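Local coordinates for protein diguanylate cyclase (Marinobacter aquaeolei VT8, PDB 3IGN) that probably joins two GTP molecules into cyclic di-GMP, with release of diphosphate, through its GGDEF domain, here carrying the bound product, at residues Leu17-Gly20 against Thr21-Leu25; Thr140-Asn143 against Tyr144-Met148; Trp147-Lys150 against Ala151-Leu155. One frame throughout, in Å; residues are numbered along the deposited sequence.

Contact 1 of 3, residues Leu17-Gly20 against Thr21-Leu25; sequences LNRG and TWENL
Asn18 OD1 is gripped twice by Thr21, accepting from the backbone Thr21 N at 2.9 Å and from the hydroxyl Thr21 OG1 at 2.8 Å. This is the N-cap of helix 19-36: the amide N-H meets the side-chain C=O almost end-on (176°), whereas the hydroxyl arrives tilted from the carbonyl plane. Asn18 CG stands between the backbone N and the carbonyl carbon (chi1 53°), swinging the amide back over the first helical turn. Its ND2 bonds to Ser8 O, fixing the amide's rotation.

The next residue, Arg19, is extended and lies alongside Glu23, one turn on. Their salt bridge, Arg19 NE to Glu23 OE2 at 3.1 Å, is weak as a hydrogen bond, bent to 124° at the hydrogen; the guanidinium and carboxylate planes stand nearly perpendicular. A water in the guanidinium plane links Arg19 NH2 to Glu23 OE2. Glu23 OE1 turns to Tyr144 OH.

Leu17 CD2 meets Thr21 CG2 at 3.7 Å, and Leu17 CD1 lies at the edge of the Trp22 ring. Trp22 bonds through NE1 to Ser82 O and packs on strands 40-47 and 90-96 and on helix 144-160. A Leu17-Arg85 backbone bond sets strand 17-18 at the sheet edge, parallel to strand 82-85.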
# COMPACT_ATOMS: atom_id res chain seq x y z
N LEU A 17 3.05 3.24 -9.91
CA LEU A 17 2.35 4.43 -10.38
C LEU A 17 2.64 5.54 -9.38
O LEU A 17 2.87 5.27 -8.21
CB LEU A 17 0.84 4.17 -10.43
CG LEU A 17 0.33 3.29 -11.56
CD1 LEU A 17 -1.14 2.97 -11.34
CD2 LEU A 17 0.53 4.02 -12.88
N ASN A 18 2.65 6.79 -9.84
CA ASN A 18 2.89 7.89 -8.91
C ASN A 18 1.55 8.28 -8.30
O ASN A 18 0.50 7.86 -8.78
CB ASN A 18 3.54 9.10 -9.61
CG ASN A 18 2.77 9.55 -10.84
OD1 ASN A 18 1.54 9.57 -10.85
ND2 ASN A 18 3.51 9.93 -11.88
N ARG A 19 1.59 9.07 -7.23
CA ARG A 19 0.37 9.49 -6.54
C ARG A 19 -0.73 10.02 -7.46
O ARG A 19 -1.86 9.54 -7.42
CB ARG A 19 0.70 10.54 -5.49
CG ARG A 19 -0.50 11.02 -4.71
CD ARG A 19 -0.10 12.04 -3.66
NE ARG A 19 -1.25 12.62 -2.99
CZ ARG A 19 -1.45 13.92 -2.84
NH1 ARG A 19 -0.56 14.78 -3.33
NH2 ARG A 19 -2.52 14.38 -2.21
N GLY A 20 -0.40 11.01 -8.27
CA GLY A 20 -1.38 11.59 -9.17
C GLY A 20 -2.10 10.59 -10.05
O GLY A 20 -3.33 10.60 -10.15
N THR A 21 -1.33 9.72 -10.70
CA THR A 21 -1.92 8.72 -11.59
C THR A 21 -2.70 7.68 -10.80
O THR A 21 -3.80 7.29 -11.19
CB THR A 21 -0.84 7.99 -12.40
OG1 THR A 21 -0.03 8.96 -13.08
CG2 THR A 21 -1.49 7.08 -13.43
N TRP A 22 -2.13 7.22 -9.69
CA TRP A 22 -2.80 6.21 -8.89
C TRP A 22 -4.14 6.75 -8.40
O TRP A 22 -5.14 6.05 -8.48
CB TRP A 22 -1.94 5.80 -7.70
CG TRP A 22 -2.51 4.66 -6.91
CD1 TRP A 22 -2.57 3.34 -7.27
CD2 TRP A 22 -3.12 4.75 -5.61
NE1 TRP A 22 -3.17 2.60 -6.28
CE2 TRP A 22 -3.52 3.44 -5.25
CE3 TRP A 22 -3.36 5.80 -4.72
CZ2 TRP A 22 -4.16 3.16 -4.03
CZ3 TRP A 22 -3.99 5.53 -3.51
CH2 TRP A 22 -4.38 4.21 -3.18
N GLU A 23 -4.17 8.00 -7.94
CA GLU A 23 -5.42 8.59 -7.46
C GLU A 23 -6.46 8.67 -8.57
O GLU A 23 -7.66 8.51 -8.33
CB GLU A 23 -5.19 9.98 -6.86
CG GLU A 23 -4.78 9.94 -5.39
CD GLU A 23 -4.75 11.32 -4.73
OE1 GLU A 23 -5.44 12.23 -5.22
OE2 GLU A 23 -4.04 11.47 -3.71
N ASN A 24 -6.02 8.95 -9.79
CA ASN A 24 -6.95 9.02 -10.91
C ASN A 24 -7.60 7.65 -11.10
O ASN A 24 -8.78 7.56 -11.45
CB ASN A 24 -6.23 9.46 -12.19
CG ASN A 24 -7.14 9.47 -13.40
OD1 ASN A 24 -7.17 8.53 -14.19
ND2 ASN A 24 -7.92 10.54 -13.54
N LEU A 25 -6.82 6.59 -10.87
CA LEU A 25 -7.32 5.21 -11.00
C LEU A 25 -8.27 4.88 -9.85
O LEU A 25 -9.27 4.18 -10.04
CB LEU A 25 -6.15 4.23 -11.01
CG LEU A 25 -5.69 3.69 -12.38
CD1 LEU A 25 -5.76 4.77 -13.43
CD2 LEU A 25 -4.28 3.13 -12.27
O HOH W 1 -4.78 12.49 -1.25

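Contact 2 of 3, residues Thr140-Asn143 against Tyr144-Met148; sequences TPEN and YMQWM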
# COMPACT_ATOMS: atom_id res chain seq x y z
N THR A 140 -21.44 4.46 1.37
CA THR A 140 -21.28 5.66 2.19
C THR A 140 -20.34 6.75 1.68
O THR A 140 -20.76 7.90 1.54
CB THR A 140 -20.91 5.28 3.63
OG1 THR A 140 -21.87 4.32 4.11
CG2 THR A 140 -20.96 6.51 4.54
N PRO A 141 -19.07 6.43 1.37
CA PRO A 141 -18.16 7.48 0.88
C PRO A 141 -18.77 8.25 -0.28
O PRO A 141 -19.24 7.65 -1.24
CB PRO A 141 -16.93 6.68 0.44
CG PRO A 141 -16.93 5.52 1.38
CD PRO A 141 -18.39 5.12 1.42
N GLU A 142 -18.75 9.59 -0.22
CA GLU A 142 -19.36 10.39 -1.28
C GLU A 142 -18.43 10.77 -2.44
O GLU A 142 -18.86 11.40 -3.42
CB GLU A 142 -19.99 11.64 -0.68
CG GLU A 142 -20.85 11.33 0.53
CD GLU A 142 -21.90 12.38 0.80
OE1 GLU A 142 -21.76 13.51 0.30
OE2 GLU A 142 -22.86 12.08 1.53
N ASN A 143 -17.16 10.43 -2.31
CA ASN A 143 -16.18 10.67 -3.36
C ASN A 143 -14.99 9.75 -3.06
O ASN A 143 -14.91 9.18 -1.97
CB ASN A 143 -15.75 12.15 -3.43
CG ASN A 143 -15.16 12.64 -2.14
OD1 ASN A 143 -14.20 12.07 -1.64
ND2 ASN A 143 -15.71 13.72 -1.61
N TYR A 144 -14.08 9.59 -4.02
CA TYR A 144 -12.98 8.66 -3.82
C TYR A 144 -12.05 8.99 -2.67
O TYR A 144 -11.40 8.11 -2.12
CB TYR A 144 -12.16 8.50 -5.10
CG TYR A 144 -11.12 9.58 -5.32
CD1 TYR A 144 -11.45 10.80 -5.91
CD2 TYR A 144 -9.79 9.36 -4.95
CE1 TYR A 144 -10.48 11.77 -6.13
CE2 TYR A 144 -8.82 10.33 -5.17
CZ TYR A 144 -9.16 11.53 -5.76
OH TYR A 144 -8.19 12.48 -5.98
N MSE A 145 -12.00 10.26 -2.29
CA MSE A 145 -11.11 10.65 -1.21
C MSE A 145 -11.63 10.21 0.15
O MSE A 145 -10.85 9.91 1.04
CB MSE A 145 -10.87 12.16 -1.26
CG MSE A 145 -10.19 12.55 -2.55
SE MSE A 145 -9.65 14.38 -2.58
CE MSE A 145 -8.07 14.20 -1.48
N GLN A 146 -12.95 10.13 0.29
CA GLN A 146 -13.53 9.67 1.55
C GLN A 146 -13.29 8.16 1.68
O GLN A 146 -13.23 7.62 2.78
CB GLN A 146 -15.03 10.01 1.60
CG GLN A 146 -15.26 11.51 1.83
CD GLN A 146 -16.73 11.89 1.83
OE1 GLN A 146 -17.61 11.03 1.99
NE2 GLN A 146 -17.01 13.18 1.67
N TRP A 147 -13.15 7.49 0.54
CA TRP A 147 -12.87 6.05 0.50
C TRP A 147 -11.42 5.88 0.96
O TRP A 147 -11.10 5.02 1.79
CB TRP A 147 -13.06 5.53 -0.93
CG TRP A 147 -12.74 4.07 -1.14
CD1 TRP A 147 -12.73 3.08 -0.19
CD2 TRP A 147 -12.44 3.44 -2.39
NE1 TRP A 147 -12.45 1.87 -0.78
CE2 TRP A 147 -12.27 2.06 -2.12
CE3 TRP A 147 -12.30 3.90 -3.71
CZ2 TRP A 147 -11.96 1.13 -3.13
CZ3 TRP A 147 -11.99 2.96 -4.71
CH2 TRP A 147 -11.83 1.60 -4.41
N MSE A 148 -10.53 6.71 0.42
CA MSE A 148 -9.13 6.65 0.80
C MSE A 148 -8.98 6.94 2.29
O MSE A 148 -8.12 6.36 2.97
CB MSE A 148 -8.33 7.66 -0.02
CG MSE A 148 -8.19 7.29 -1.48
SE MSE A 148 -7.03 8.52 -2.43
CE MSE A 148 -5.51 8.42 -1.23
O HOH W 2 -19.47 14.95 0.88
O HOH W 3 -14.75 14.96 0.93
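Asn143 OD1 receives two backbone N-H groups of the helix start, Gln146 N at 3.0 Å and, more weakly because the N-H points aside, Met145 N at 2.9 Å. By these bonds Asn143 is the N-cap of helix 144-160, answered by the third residue of the helix. The return bond runs from the loop: Glu142 N donates almost straight (175°) to Gln146 OE1 at 2.9 Å, although it stands above the plane of the side-chain amide and not on a lone pair. With CG anti to the carbonyl carbon (chi1 -73°) and the chain beyond it extended, the Gln146 amide is carried back alongside the Glu142 side chain.

Two waters bridge these polar groups. One donates to Glu142 OE1 at 2.8 Å and accepts from Gln146 NE2 at 3.1 Å; the other accepts from both Gln146 NE2 and Asn143 ND2, joining two amides whose planes are 66° apart. Because Gln146 takes the N-H of the residue before the cap, the exchange differs from a classical capping box. The loop leads from strand 130-136 into this helix, part of a beta-alpha-beta unit of the GGDEF domain.

Pro141 CB rests on Gln146 CB at 4.0 Å and on Trp147 CB at 4.3 Å. Met145, a selenomethionine, places CG 3.5 Å above the centre of the ring of Tyr144, its neighbour in sequence. Further out, Tyr30 of helix 19-36 bonds through OH to Pro141 O, and its side chain touches that of Tyr144, holding the loop to the neighbouring helix. Trp147 NE1 bonds to Ala135 O of strand 130-136, and its ring lies against Leu42 and Val26.

Contact 3 of 3, residues Trp147-Lys150 against Ala151-Leu155; sequences WMQK and ADEAL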
# COMPACT_ATOMS: atom_id res chain seq x y z
N TRP A 147 -13.15 7.49 0.54
CA TRP A 147 -12.87 6.05 0.50
C TRP A 147 -11.42 5.88 0.96
O TRP A 147 -11.10 5.02 1.79
CB TRP A 147 -13.06 5.53 -0.93
CG TRP A 147 -12.74 4.07 -1.14
CD1 TRP A 147 -12.73 3.08 -0.19
CD2 TRP A 147 -12.44 3.44 -2.39
NE1 TRP A 147 -12.45 1.87 -0.78
CE2 TRP A 147 -12.27 2.06 -2.12
CE3 TRP A 147 -12.30 3.90 -3.71
CZ2 TRP A 147 -11.96 1.13 -3.13
CZ3 TRP A 147 -11.99 2.96 -4.71
CH2 TRP A 147 -11.83 1.60 -4.41
N MSE A 148 -10.53 6.71 0.42
CA MSE A 148 -9.13 6.65 0.80
C MSE A 148 -8.98 6.94 2.29
O MSE A 148 -8.12 6.36 2.97
CB MSE A 148 -8.33 7.66 -0.02
CG MSE A 148 -8.19 7.29 -1.48
SE MSE A 148 -7.03 8.52 -2.43
CE MSE A 148 -5.51 8.42 -1.23
N GLN A 149 -9.81 7.84 2.79
CA GLN A 149 -9.78 8.21 4.19
C GLN A 149 -10.06 7.02 5.08
O GLN A 149 -9.42 6.84 6.11
CB GLN A 149 -10.80 9.33 4.48
CG GLN A 149 -10.84 9.75 5.94
CD GLN A 149 -11.56 11.07 6.14
OE1 GLN A 149 -11.84 11.79 5.17
NE2 GLN A 149 -11.84 11.42 7.39
N LYS A 150 -11.03 6.19 4.70
CA LYS A 150 -11.36 5.01 5.49
C LYS A 150 -10.21 4.02 5.55
O LYS A 150 -9.96 3.41 6.60
CB LYS A 150 -12.61 4.31 4.92
CG LYS A 150 -13.89 5.10 5.12
CD LYS A 150 -14.15 5.40 6.60
CE LYS A 150 -14.89 4.28 7.30
NZ LYS A 150 -15.18 4.65 8.72
N ALA A 151 -9.51 3.85 4.44
CA ALA A 151 -8.37 2.93 4.40
C ALA A 151 -7.23 3.49 5.25
O ALA A 151 -6.52 2.74 5.93
CB ALA A 151 -7.91 2.72 2.95
N ASP A 152 -7.06 4.80 5.18
CA ASP A 152 -6.01 5.47 5.95
C ASP A 152 -6.29 5.35 7.44
O ASP A 152 -5.37 5.22 8.25
CB ASP A 152 -5.94 6.94 5.55
CG ASP A 152 -4.80 7.67 6.23
OD1 ASP A 152 -3.64 7.25 6.03
OD2 ASP A 152 -5.06 8.64 6.97
N GLU A 153 -7.57 5.39 7.82
CA GLU A 153 -7.97 5.27 9.22
C GLU A 153 -7.65 3.87 9.73
O GLU A 153 -7.23 3.69 10.88
CB GLU A 153 -9.46 5.57 9.37
CG GLU A 153 -9.81 7.03 9.14
CD GLU A 153 -11.30 7.31 9.14
OE1 GLU A 153 -12.10 6.35 9.20
OE2 GLU A 153 -11.68 8.50 9.06
N ALA A 154 -7.88 2.87 8.88
CA ALA A 154 -7.60 1.48 9.23
C ALA A 154 -6.09 1.31 9.40
O ALA A 154 -5.63 0.57 10.28
CB ALA A 154 -8.12 0.56 8.14
N LEU A 155 -5.33 2.00 8.56
CA LEU A 155 -3.87 1.93 8.61
C LEU A 155 -3.38 2.50 9.94
O LEU A 155 -2.51 1.94 10.59
CB LEU A 155 -3.26 2.73 7.46
CG LEU A 155 -1.75 3.00 7.50
CD1 LEU A 155 -0.99 1.70 7.66
CD2 LEU A 155 -1.33 3.72 6.24
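Successive i to i+4 backbone bonds run from Trp147-Lys150 into Ala151-Leu155. Asp152 N to Met148 O and Glu153 N to Gln149 O both measure 2.9 Å, and Ala154 N to Lys150 O is 3.1 Å; Ala151 N to Trp147 O, at 3.3 Å, is weak. In the three sound bonds the donor is tilted 18° to 29° from the carbonyl plane, as in a regular alpha-helix.

This is the middle of helix 144-160, the crossover of the beta-alpha-beta unit between strands 130-136 and 166-168. Its inner side is small or apolar: Ala151 lies on Met44 and Ala135, Leu155 reaches Ser131, and Met148, a selenomethionine, packs on Val26 and Leu42.

On the outer side Glu153 stretches back over the preceding turn, with CG only 3.1 Å from Gln149 O. Each carboxylate oxygen has its own neighbour. The Lys150 chain folds at its second and third torsions, which brings its CD within 3.4 Å of Glu153 OE1, and its NZ forms a long salt bridge of 3.6 Å to the same oxygen. Gln149 NE2 donates weakly to Glu153 OE2 at 3.4 Å, the amide standing 84° to the carboxylate. An alanine in place of Glu153 would probably leave the Lys150 ammonium without this counter-charge and the Gln149 amide free to turn.

Contacts 1 and 2 are surface helix starts, each capped by an asparagine side chain; contact 3 is partly buried and lies mid-helix, where the backbone satisfies itself and the side chains add weak or long polar links on the outer side. Contacts 2 and 3 share Trp147 and Met148 on helix 144-160, their centres about 9 Å apart, whereas contact 1 belongs to helix 19-36, with its centre about 16 Å from either. The two helices meet directly, Glu23 CG packing on Met148 SE at 4.0 Å beside the Glu23-Tyr144 pair. Both lie over strand 40-47, touching Leu42 and Met44.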